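Local coordinates for pyruvate kinase 1 (Trypanosoma brucei brucei, PDB 4KCT), which catalyses the last step of glycolysis, the transfer of a phosphoryl group from phosphoenolpyruvate to ADP that yields pyruvate and ATP, and also has oxaloacetate decarboxylase activity, at residues C26-S31 and E36-L41; N40-G45 and A73-H78; E218-V223 and I234-K239; S238-H243 and D250-A255. All blocks are in the same frame, centred on the assembly; numbering follows the deposited sequence. Where two conformers were deposited one is given.

Contact 1: C26-S31 and E36-L41; sequences CTIGPS and EALKNL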
# COMPACT_ATOMS: atom_id res chain seq x y z
N CYS A 26 -29.04 -8.96 24.86
CA CYS A 26 -29.80 -8.25 25.90
C CYS A 26 -29.86 -9.07 27.16
O CYS A 26 -30.22 -10.25 27.13
CB CYS A 26 -31.24 -8.01 25.43
SG CYS A 26 -31.31 -7.02 23.92
N THR A 27 -29.54 -8.43 28.28
CA THR A 27 -29.75 -9.02 29.60
C THR A 27 -31.21 -8.97 30.03
O THR A 27 -31.86 -7.92 29.94
CB THR A 27 -28.89 -8.32 30.65
OG1 THR A 27 -27.55 -8.25 30.17
CG2 THR A 27 -28.91 -9.11 32.00
N ILE A 28 -31.72 -10.11 30.51
CA ILE A 28 -33.11 -10.20 30.91
C ILE A 28 -33.23 -9.92 32.43
O ILE A 28 -32.35 -10.27 33.21
CB ILE A 28 -33.70 -11.58 30.58
CG1 ILE A 28 -33.45 -11.91 29.09
CG2 ILE A 28 -35.20 -11.62 30.91
CD1 ILE A 28 -33.82 -10.79 28.12
N GLY A 29 -34.27 -9.19 32.81
CA GLY A 29 -34.51 -8.87 34.22
C GLY A 29 -35.96 -8.48 34.38
O GLY A 29 -36.76 -8.71 33.47
N PRO A 30 -36.32 -7.87 35.53
CA PRO A 30 -37.72 -7.57 35.79
C PRO A 30 -38.38 -6.72 34.70
O PRO A 30 -39.56 -6.85 34.47
CB PRO A 30 -37.70 -6.80 37.13
CG PRO A 30 -36.26 -6.51 37.41
CD PRO A 30 -35.44 -7.50 36.64
N SER A 31 -37.61 -5.88 34.00
CA SER A 31 -38.20 -5.09 32.91
C SER A 31 -38.63 -5.95 31.73
O SER A 31 -39.39 -5.48 30.87
CB SER A 31 -37.23 -4.02 32.42
OG SER A 31 -37.11 -2.99 33.35
N GLU A 36 -44.47 -11.45 26.79
CA GLU A 36 -44.79 -10.33 25.95
C GLU A 36 -43.62 -9.35 25.85
O GLU A 36 -43.32 -8.85 24.76
CB GLU A 36 -46.08 -9.64 26.40
CG GLU A 36 -47.00 -9.27 25.25
CD GLU A 36 -47.48 -10.47 24.45
OE1 GLU A 36 -47.49 -10.39 23.20
OE2 GLU A 36 -47.87 -11.49 25.05
N ALA A 37 -42.91 -9.11 26.95
CA ALA A 37 -41.77 -8.21 26.91
C ALA A 37 -40.70 -8.80 26.01
O ALA A 37 -40.01 -8.06 25.28
CB ALA A 37 -41.21 -7.94 28.31
N LEU A 38 -40.49 -10.11 26.10
CA LEU A 38 -39.46 -10.76 25.31
C LEU A 38 -39.77 -10.71 23.83
O LEU A 38 -38.88 -10.55 23.01
CB LEU A 38 -39.24 -12.20 25.77
CG LEU A 38 -38.51 -12.33 27.13
CD1 LEU A 38 -38.66 -13.72 27.73
CD2 LEU A 38 -37.04 -11.92 27.02
N LYS A 39 -41.04 -10.91 23.47
CA LYS A 39 -41.43 -10.80 22.06
C LYS A 39 -41.10 -9.42 21.51
O LYS A 39 -40.52 -9.31 20.43
CB LYS A 39 -42.92 -11.11 21.87
CG LYS A 39 -43.23 -12.60 21.89
CD LYS A 39 -44.61 -12.91 21.30
CE LYS A 39 -45.67 -12.12 21.99
NZ LYS A 39 -47.03 -12.42 21.42
N ASN A 40 -41.43 -8.38 22.27
CA ASN A 40 -41.08 -7.04 21.86
C ASN A 40 -39.57 -6.83 21.74
O ASN A 40 -39.10 -6.10 20.86
CB ASN A 40 -41.70 -6.02 22.80
CG ASN A 40 -43.20 -5.89 22.61
OD1 ASN A 40 -43.71 -6.16 21.54
ND2 ASN A 40 -43.90 -5.48 23.65
N LEU A 41 -38.81 -7.36 22.69
CA LEU A 41 -37.36 -7.29 22.61
C LEU A 41 -36.85 -7.94 21.33
O LEU A 41 -35.93 -7.44 20.69
CB LEU A 41 -36.72 -7.98 23.81
CG LEU A 41 -36.27 -7.18 25.04
CD1 LEU A 41 -35.17 -7.93 25.80
CD2 LEU A 41 -35.82 -5.76 24.70

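Contact 2: N40-G45 and A73-H78; sequences NLMKSG and AELGLH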
# COMPACT_ATOMS: atom_id res chain seq x y z
N ASN A 40 -41.43 -8.38 22.27
CA ASN A 40 -41.08 -7.04 21.86
C ASN A 40 -39.57 -6.83 21.74
O ASN A 40 -39.10 -6.10 20.86
CB ASN A 40 -41.70 -6.02 22.80
CG ASN A 40 -43.20 -5.89 22.61
OD1 ASN A 40 -43.71 -6.16 21.54
ND2 ASN A 40 -43.90 -5.48 23.65
N LEU A 41 -38.81 -7.36 22.69
CA LEU A 41 -37.36 -7.29 22.61
C LEU A 41 -36.85 -7.94 21.33
O LEU A 41 -35.93 -7.44 20.69
CB LEU A 41 -36.72 -7.98 23.81
CG LEU A 41 -36.27 -7.18 25.04
CD1 LEU A 41 -35.17 -7.93 25.80
CD2 LEU A 41 -35.82 -5.76 24.70
N MET A 42 -37.38 -9.12 21.01
CA MET A 42 -36.99 -9.83 19.80
C MET A 42 -37.35 -9.02 18.55
O MET A 42 -36.52 -8.84 17.65
CB MET A 42 -37.67 -11.19 19.75
CG MET A 42 -37.07 -12.16 20.76
SD MET A 42 -38.10 -13.62 21.00
CE MET A 42 -37.26 -14.33 22.43
N LYS A 43 -38.56 -8.48 18.51
CA LYS A 43 -38.95 -7.64 17.38
C LYS A 43 -38.07 -6.43 17.29
O LYS A 43 -37.79 -5.95 16.22
CB LYS A 43 -40.41 -7.20 17.50
CG LYS A 43 -41.39 -8.33 17.24
CD LYS A 43 -42.77 -7.94 17.74
CE LYS A 43 -43.84 -8.83 17.18
NZ LYS A 43 -45.17 -8.27 17.54
N SER A 44 -37.61 -5.94 18.43
CA SER A 44 -36.77 -4.74 18.44
C SER A 44 -35.34 -5.01 17.97
O SER A 44 -34.62 -4.07 17.56
CB SER A 44 -36.74 -4.11 19.84
OG SER A 44 -38.03 -3.65 20.22
N GLY A 45 -34.90 -6.27 18.08
CA GLY A 45 -33.58 -6.67 17.57
C GLY A 45 -32.69 -7.50 18.48
O GLY A 45 -31.52 -7.77 18.15
N ALA A 73 -40.69 -19.12 19.87
CA ALA A 73 -41.52 -20.07 19.12
C ALA A 73 -42.73 -19.36 18.53
O ALA A 73 -43.03 -19.52 17.35
CB ALA A 73 -41.97 -21.23 20.02
N GLU A 74 -43.31 -18.46 19.31
CA GLU A 74 -44.41 -17.64 18.81
C GLU A 74 -44.03 -16.82 17.57
O GLU A 74 -44.83 -16.67 16.66
CB GLU A 74 -44.91 -16.71 19.91
CG GLU A 74 -46.40 -16.80 20.15
CD GLU A 74 -46.85 -15.88 21.26
OE1 GLU A 74 -47.27 -14.75 20.96
OE2 GLU A 74 -46.69 -16.25 22.45
N LEU A 75 -42.80 -16.31 17.53
CA LEU A 75 -42.37 -15.48 16.40
C LEU A 75 -41.62 -16.27 15.32
O LEU A 75 -41.16 -15.69 14.34
CB LEU A 75 -41.49 -14.33 16.90
CG LEU A 75 -42.14 -13.33 17.85
CD1 LEU A 75 -41.12 -12.28 18.31
CD2 LEU A 75 -43.33 -12.66 17.17
N GLY A 76 -41.36 -17.54 15.57
CA GLY A 76 -40.63 -18.38 14.60
C GLY A 76 -39.15 -17.99 14.51
O GLY A 76 -38.53 -18.10 13.45
N LEU A 77 -38.59 -17.54 15.63
CA LEU A 77 -37.18 -17.12 15.66
C LEU A 77 -36.30 -18.13 16.38
O LEU A 77 -36.75 -18.81 17.29
CB LEU A 77 -37.07 -15.77 16.34
CG LEU A 77 -37.87 -14.64 15.69
CD1 LEU A 77 -37.73 -13.35 16.51
CD2 LEU A 77 -37.41 -14.42 14.26
N HIS A 78 -35.01 -18.09 16.08
CA HIS A 78 -34.01 -18.84 16.81
C HIS A 78 -33.25 -17.86 17.64
O HIS A 78 -32.57 -16.98 17.09
CB HIS A 78 -33.05 -19.48 15.82
CG HIS A 78 -33.71 -20.46 14.89
ND1 HIS A 78 -34.26 -21.61 15.33
CD2 HIS A 78 -33.91 -20.43 13.51
CE1 HIS A 78 -34.81 -22.27 14.29
NE2 HIS A 78 -34.55 -21.57 13.18

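Contact 3: E218-V223 and I234-K239; sequences EQVREV and ILIISK. With PYR (pyruvic acid), chain E.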
# COMPACT_ATOMS: atom_id res chain seq x y z
N GLU A 218 -5.78 -22.08 30.82
CA GLU A 218 -6.08 -23.23 31.68
C GLU A 218 -7.45 -23.07 32.35
O GLU A 218 -8.24 -24.02 32.45
CB GLU A 218 -4.98 -23.45 32.72
CG GLU A 218 -5.13 -24.74 33.52
CD GLU A 218 -5.32 -25.99 32.65
OE1 GLU A 218 -6.13 -26.86 33.03
OE2 GLU A 218 -4.66 -26.09 31.57
N GLN A 219 -7.78 -21.85 32.74
CA GLN A 219 -9.11 -21.58 33.27
C GLN A 219 -10.24 -21.88 32.27
O GLN A 219 -11.31 -22.37 32.66
CB GLN A 219 -9.21 -20.15 33.74
CG GLN A 219 -8.31 -19.86 34.91
CD GLN A 219 -8.83 -18.73 35.74
OE1 GLN A 219 -9.32 -17.74 35.21
NE2 GLN A 219 -8.82 -18.91 37.06
N VAL A 220 -10.04 -21.50 31.00
CA VAL A 220 -11.03 -21.88 29.97
C VAL A 220 -11.24 -23.40 29.93
O VAL A 220 -12.38 -23.88 29.90
CB VAL A 220 -10.63 -21.38 28.57
CG1 VAL A 220 -11.72 -21.72 27.57
CG2 VAL A 220 -10.37 -19.87 28.58
N ARG A 221 -10.13 -24.14 29.90
CA ARG A 221 -10.16 -25.60 29.94
C ARG A 221 -10.86 -26.18 31.17
O ARG A 221 -11.62 -27.15 31.05
CB ARG A 221 -8.73 -26.18 29.80
CG ARG A 221 -8.17 -26.03 28.38
CD ARG A 221 -6.89 -26.82 28.17
NE ARG A 221 -5.74 -26.19 28.83
CZ ARG A 221 -5.02 -25.19 28.30
NH1 ARG A 221 -4.00 -24.70 28.97
NH2 ARG A 221 -5.32 -24.71 27.09
N GLU A 222 -10.72 -25.50 32.31
CA GLU A 222 -11.45 -25.90 33.51
C GLU A 222 -12.94 -25.67 33.42
O GLU A 222 -13.72 -26.52 33.86
CB GLU A 222 -10.88 -25.23 34.77
CG GLU A 222 -9.57 -25.87 35.20
CD GLU A 222 -8.70 -24.96 36.05
OE1 GLU A 222 -9.18 -23.88 36.48
OE2 GLU A 222 -7.54 -25.34 36.31
N VAL A 223 -13.35 -24.56 32.80
CA VAL A 223 -14.76 -24.37 32.50
C VAL A 223 -15.28 -25.45 31.55
O VAL A 223 -16.38 -26.02 31.76
CB VAL A 223 -15.05 -22.96 31.92
CG1 VAL A 223 -16.52 -22.87 31.44
CG2 VAL A 223 -14.76 -21.91 32.98
N ILE A 234 -21.57 -26.63 23.91
CA ILE A 234 -21.98 -25.30 24.37
C ILE A 234 -20.78 -24.37 24.18
O ILE A 234 -19.65 -24.77 24.47
CB ILE A 234 -22.38 -25.34 25.86
CG1 ILE A 234 -23.63 -26.21 26.05
CG2 ILE A 234 -22.61 -23.92 26.40
CD1 ILE A 234 -23.99 -26.51 27.51
N LEU A 235 -20.99 -23.18 23.60
CA LEU A 235 -19.86 -22.27 23.37
C LEU A 235 -19.35 -21.72 24.70
O LEU A 235 -20.15 -21.36 25.57
CB LEU A 235 -20.27 -21.09 22.49
CG LEU A 235 -20.93 -21.39 21.17
CD1 LEU A 235 -21.14 -20.06 20.46
CD2 LEU A 235 -20.09 -22.34 20.34
N ILE A 236 -18.04 -21.57 24.82
CA ILE A 236 -17.48 -20.78 25.93
C ILE A 236 -16.99 -19.42 25.42
O ILE A 236 -16.13 -19.35 24.56
CB ILE A 236 -16.34 -21.52 26.64
CG1 ILE A 236 -16.88 -22.81 27.28
CG2 ILE A 236 -15.69 -20.61 27.68
CD1 ILE A 236 -15.80 -23.68 27.89
N ILE A 237 -17.66 -18.36 25.88
CA ILE A 237 -17.25 -17.01 25.56
C ILE A 237 -16.51 -16.48 26.78
O ILE A 237 -17.11 -16.30 27.86
CB ILE A 237 -18.48 -16.10 25.27
CG1 ILE A 237 -19.37 -16.67 24.15
CG2 ILE A 237 -18.03 -14.66 24.91
CD1 ILE A 237 -18.61 -17.05 22.90
N SER A 238 -15.20 -16.29 26.66
CA SER A 238 -14.41 -15.91 27.83
C SER A 238 -14.51 -14.42 28.06
O SER A 238 -14.32 -13.64 27.12
CB SER A 238 -12.94 -16.33 27.65
OG SER A 238 -12.84 -17.75 27.68
N LYS A 239 -14.84 -14.01 29.29
CA LYS A 239 -14.92 -12.58 29.59
C LYS A 239 -13.59 -12.08 30.10
O LYS A 239 -13.00 -12.67 31.01
CB LYS A 239 -16.01 -12.29 30.63
CG LYS A 239 -17.38 -12.83 30.20
CD LYS A 239 -18.39 -12.78 31.35
CE LYS A 239 -18.43 -11.42 32.02
NZ LYS A 239 -19.39 -11.45 33.17
C PYR E . -18.49 -6.46 33.09
O PYR E . -18.55 -5.52 32.25
OXT PYR E . -17.63 -6.43 34.01
CA PYR E . -19.34 -7.68 32.91
O3 PYR E . -19.31 -8.60 33.74
CB PYR E . -20.15 -7.84 31.65

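Contact 4: S238-H243 and D250-A255; sequences SKIENH and DSIIEA. With MG (magnesium ion), chain C; PYR (pyruvic acid), chain E.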
# COMPACT_ATOMS: atom_id res chain seq x y z
N SER A 238 -15.20 -16.29 26.66
CA SER A 238 -14.41 -15.91 27.83
C SER A 238 -14.51 -14.42 28.06
O SER A 238 -14.32 -13.64 27.12
CB SER A 238 -12.94 -16.33 27.65
OG SER A 238 -12.84 -17.75 27.68
N LYS A 239 -14.84 -14.01 29.29
CA LYS A 239 -14.92 -12.58 29.59
C LYS A 239 -13.59 -12.08 30.10
O LYS A 239 -13.00 -12.67 31.01
CB LYS A 239 -16.01 -12.29 30.63
CG LYS A 239 -17.38 -12.83 30.20
CD LYS A 239 -18.39 -12.78 31.35
CE LYS A 239 -18.43 -11.42 32.02
NZ LYS A 239 -19.39 -11.45 33.17
N ILE A 240 -13.05 -11.11 29.39
CA ILE A 240 -11.78 -10.50 29.77
C ILE A 240 -12.06 -9.32 30.70
O ILE A 240 -12.65 -8.30 30.28
CB ILE A 240 -11.05 -10.01 28.51
CG1 ILE A 240 -10.88 -11.15 27.52
CG2 ILE A 240 -9.70 -9.32 28.86
CD1 ILE A 240 -10.06 -12.33 28.06
N GLU A 241 -11.63 -9.43 31.96
CA GLU A 241 -12.06 -8.49 32.98
C GLU A 241 -10.92 -7.89 33.79
O GLU A 241 -11.18 -7.15 34.74
CB GLU A 241 -13.06 -9.16 33.95
CG GLU A 241 -14.13 -9.99 33.28
CD GLU A 241 -15.41 -10.05 34.09
OE1 GLU A 241 -16.06 -8.99 34.27
OE2 GLU A 241 -15.86 -11.16 34.41
N ASN A 242 -9.68 -8.30 33.51
CA ASN A 242 -8.53 -7.81 34.28
C ASN A 242 -7.24 -7.93 33.47
O ASN A 242 -7.27 -8.37 32.31
CB ASN A 242 -8.40 -8.55 35.65
CG ASN A 242 -7.66 -9.89 35.53
OD1 ASN A 242 -7.76 -10.60 34.52
ND2 ASN A 242 -6.95 -10.27 36.61
N HIS A 243 -6.12 -7.48 34.04
CA HIS A 243 -4.91 -7.36 33.24
C HIS A 243 -4.39 -8.73 32.80
O HIS A 243 -3.79 -8.85 31.74
CB HIS A 243 -3.83 -6.58 33.98
CG HIS A 243 -3.05 -7.41 34.95
ND1 HIS A 243 -3.60 -7.86 36.11
CD2 HIS A 243 -1.83 -8.07 34.81
CE1 HIS A 243 -2.73 -8.69 36.72
NE2 HIS A 243 -1.65 -8.83 35.91
N ASP A 250 -3.98 -14.06 23.69
CA ASP A 250 -3.77 -14.98 22.56
C ASP A 250 -4.15 -16.43 22.93
O ASP A 250 -4.83 -17.12 22.16
CB ASP A 250 -2.30 -14.96 22.11
CG ASP A 250 -1.91 -13.66 21.44
OD1 ASP A 250 -2.80 -12.91 21.00
OD2 ASP A 250 -0.69 -13.42 21.28
N SER A 251 -3.62 -16.91 24.04
CA SER A 251 -3.90 -18.28 24.45
C SER A 251 -5.35 -18.45 24.92
O SER A 251 -5.95 -19.51 24.74
CB SER A 251 -2.92 -18.73 25.55
OG SER A 251 -3.10 -17.95 26.72
N ILE A 252 -5.92 -17.40 25.52
CA ILE A 252 -7.33 -17.45 25.86
C ILE A 252 -8.24 -17.54 24.62
O ILE A 252 -9.15 -18.36 24.57
CB ILE A 252 -7.74 -16.27 26.77
CG1 ILE A 252 -7.06 -16.43 28.14
CG2 ILE A 252 -9.28 -16.20 26.94
CD1 ILE A 252 -7.03 -15.15 28.96
N ILE A 253 -7.94 -16.75 23.60
CA ILE A 253 -8.73 -16.77 22.37
C ILE A 253 -8.62 -18.16 21.77
O ILE A 253 -9.62 -18.77 21.41
CB ILE A 253 -8.19 -15.76 21.34
CG1 ILE A 253 -8.64 -14.34 21.71
CG2 ILE A 253 -8.66 -16.14 19.95
CD1 ILE A 253 -7.96 -13.25 20.88
N GLU A 254 -7.40 -18.70 21.77
CA GLU A 254 -7.17 -20.05 21.26
C GLU A 254 -8.06 -21.10 21.95
O GLU A 254 -8.61 -21.98 21.29
CB GLU A 254 -5.69 -20.42 21.41
CG GLU A 254 -5.42 -21.90 21.23
CD GLU A 254 -5.11 -22.25 19.80
OE1 GLU A 254 -4.19 -21.62 19.22
OE2 GLU A 254 -5.81 -23.11 19.23
N ALA A 255 -8.16 -21.05 23.28
CA ALA A 255 -8.93 -22.05 24.03
C ALA A 255 -10.45 -21.84 23.96
O ALA A 255 -11.23 -22.75 24.32
CB ALA A 255 -8.47 -22.09 25.50
MG MG C . -17.79 -8.34 34.99
C PYR E . -18.49 -6.46 33.09
O PYR E . -18.55 -5.52 32.25
OXT PYR E . -17.63 -6.43 34.01
CA PYR E . -19.34 -7.68 32.91
O3 PYR E . -19.31 -8.60 33.74
CB PYR E . -20.15 -7.84 31.65
O HOH W 1 -17.71 -10.42 36.00
O HOH W 2 -19.42 -7.94 36.31

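Contact 1: C26-S31 and E36-L41
Ile28 meets both Leu38 and Leu41 of the helix at 36-41. From CB the chain leads through CG1, which lies beside the backbone N (chi1 -52°) and comes within 4.1 Å of Leu38 CD2. A second turn of the same sense (chi2 -48°) carries the terminal methyl in toward the helix: Ile28 CD1 lies 3.6 Å from Leu38 CD2 and 3.9 Å from Leu41 CD1. The two leucines, almost one turn of helix apart, are met differently. Leu38 crosses the isoleucine at about a right angle, whereas Leu41 slides past it in the opposite direction. Leu41 CD1 also reaches back along the strand to Cys26 CB at 3.9 Å, so one methyl spans two residues. At the other end the contact thins to the methyl of Ala37, 4.0 Å from the carbonyl oxygen Ser31 O; the Ser31 hydroxyl is engaged by Gly337 instead. No hydrogen bond crosses. Met46 packs on Cys26, Ile28 and Leu41, and Val344 of helix 340-356 covers Cys26 and Leu41. Such apolar packing joins strand 23-27 to helix 35-44 in the first beta-alpha-beta unit of the TIM barrel.

Contact 2: N40-G45 and A73-H78
Met42 is received by two leucines of residues 73-78 at the very root of its side chain. Met42 CB sits 3.9 Å from Leu75 CD1, and Leu77 CD1 comes to the same carbon at 3.9 Å. Both leucines have CG beside the backbone N and an extended chi2 (177° in each), which sends CD1 straight out to the helix at 40-44. Met42 takes the corresponding first torsion (chi1 -72°) and then runs extended toward helix 58-75, where the side chain packs on Val68, Ala71 and Ala72, and on Ile79. Lys43 makes the outer edge of the contact. Its chain is also extended beyond CG and crosses Leu75 at about a right angle, laying CG 4.1 Å from Leu75 CD1 and CE 3.9 Å from Leu75 CD2. The lysine thus contributes its methylene groups here, and the leucine uses both branches, CD1 for Met42 and Lys43 and CD2 for Lys43 alone. No hydrogen bond joins the segments. On the helix at 40-44, Ser44 OG turns back to donate to Asn40 O at 2.7 Å; Ser44 N approaches the same oxygen from the other face of the carbonyl plane, and Gln345 is a further partner of the hydroxyl. Both helices stop in Schellman motifs, at Gly45 and Gly76, each with positive phi. The contact is therefore packing between the C-terminal ends of two consecutive helices, 35-44 and 58-75, in the outer layer of the TIM barrel.

Contact 3: E218-V223 and I234-K239
Apolar packing dominates where Val220 and Val223 of the helix face Ile236 of the strand. Ile236 meets both valines: its CD1 lies 3.7 Å from Val223 CG1, and its CG2 stands 4.1 Å from Val220 CG1. In both pairs the side chains slide past each other in opposite directions. The isoleucine is extended at chi2 (174°), which pushes CD1 out to the helix, where it also comes 4.0 Å from the carbonyl oxygen Val220 O. Arg224 and Leu227 continue the cover of Ile236 along the same helix. Among the side chains that touch, the one polar atom is Ser238 OG, which Val220 CG2 approaches to 3.4 Å; this buried hydroxyl is satisfied by a hydrogen bond to Ser256 OG. The salt bridge of the helix segment lies off the strand: Arg221 grips a single carboxylate oxygen, Glu218 OE2, side-on through NE (2.9 Å) and NH1 (3.0 Å), both from the same face of the carboxylate. The short helix and strand axes approach to 9.9 Å and run at 143°, consistent with a helix that runs back against the strands of a beta-alpha-beta crossover. They belong to the unit 208-211, 217-227 and 235-240 of the TIM barrel, with pyruvate-binding Lys239 at the end of the strand segment.

Contact 4: S238-H243 and D250-A255
O3 of the bound pyruvate is gripped both by the magnesium ion, at 2.0 Å, and by Lys239 NZ, at 2.9 Å. Lys239 belongs to the TIM-barrel strand 235-240, whose Ser238 and Ile240 pack against Ile252. A bend at chi3 (50°) brings the lysine amine to the ligand, and Asp84 and Ser212 hold the same nitrogen. Glu241 completes this side of the site: its OE1 binds magnesium at 2.0 Å, pyruvate adds OXT beside O3, and two waters and Asp265 supply the remaining ligands. The other carboxylate oxygen, Glu241 OE2, accepts from water 1 at 2.5 Å and from Phe213 N, which would help fix the rotation of the carboxylate. The strand thus serves the active site with Lys239, while Ser238 and Ile240 meet the helix at 250-255. No hydrogen bond crosses there, and the contact rests on Ile252, itself covered by Ile259 of the next strand. Ser256 OG, the partner of the Ser238 hydroxyl, also bonds to Ile252 O. Ile240 and Ile252 reach toward each other tip to tip, CD1 to CG2 at 4.1 Å, and the same methyl, Ile252 CG2, lies 3.7 Å from Ser238 CB.

In the fold
All four contacts lie in the TIM-barrel domain and fall into two groups. Contacts 1 and 2 come first along the chain, share Asn40 and Leu41 on helix 35-44, and have centres about 10 Å apart. Contacts 3 and 4 follow later, share Ser238 and Lys239 on strand 235-240, and have centres about 9 Å apart; Val220 of contact 3 packs on Ile252 and Ala255 of contact 4. Between the groups the centres stand about 27 to 31 Å apart without touching. Contacts 1, 3 and 4 nevertheless use one closed sheet, through its first and fifth strands. The later pair includes residues of the pyruvate and magnesium site, whereas contact 2 joins neighbouring outer helices.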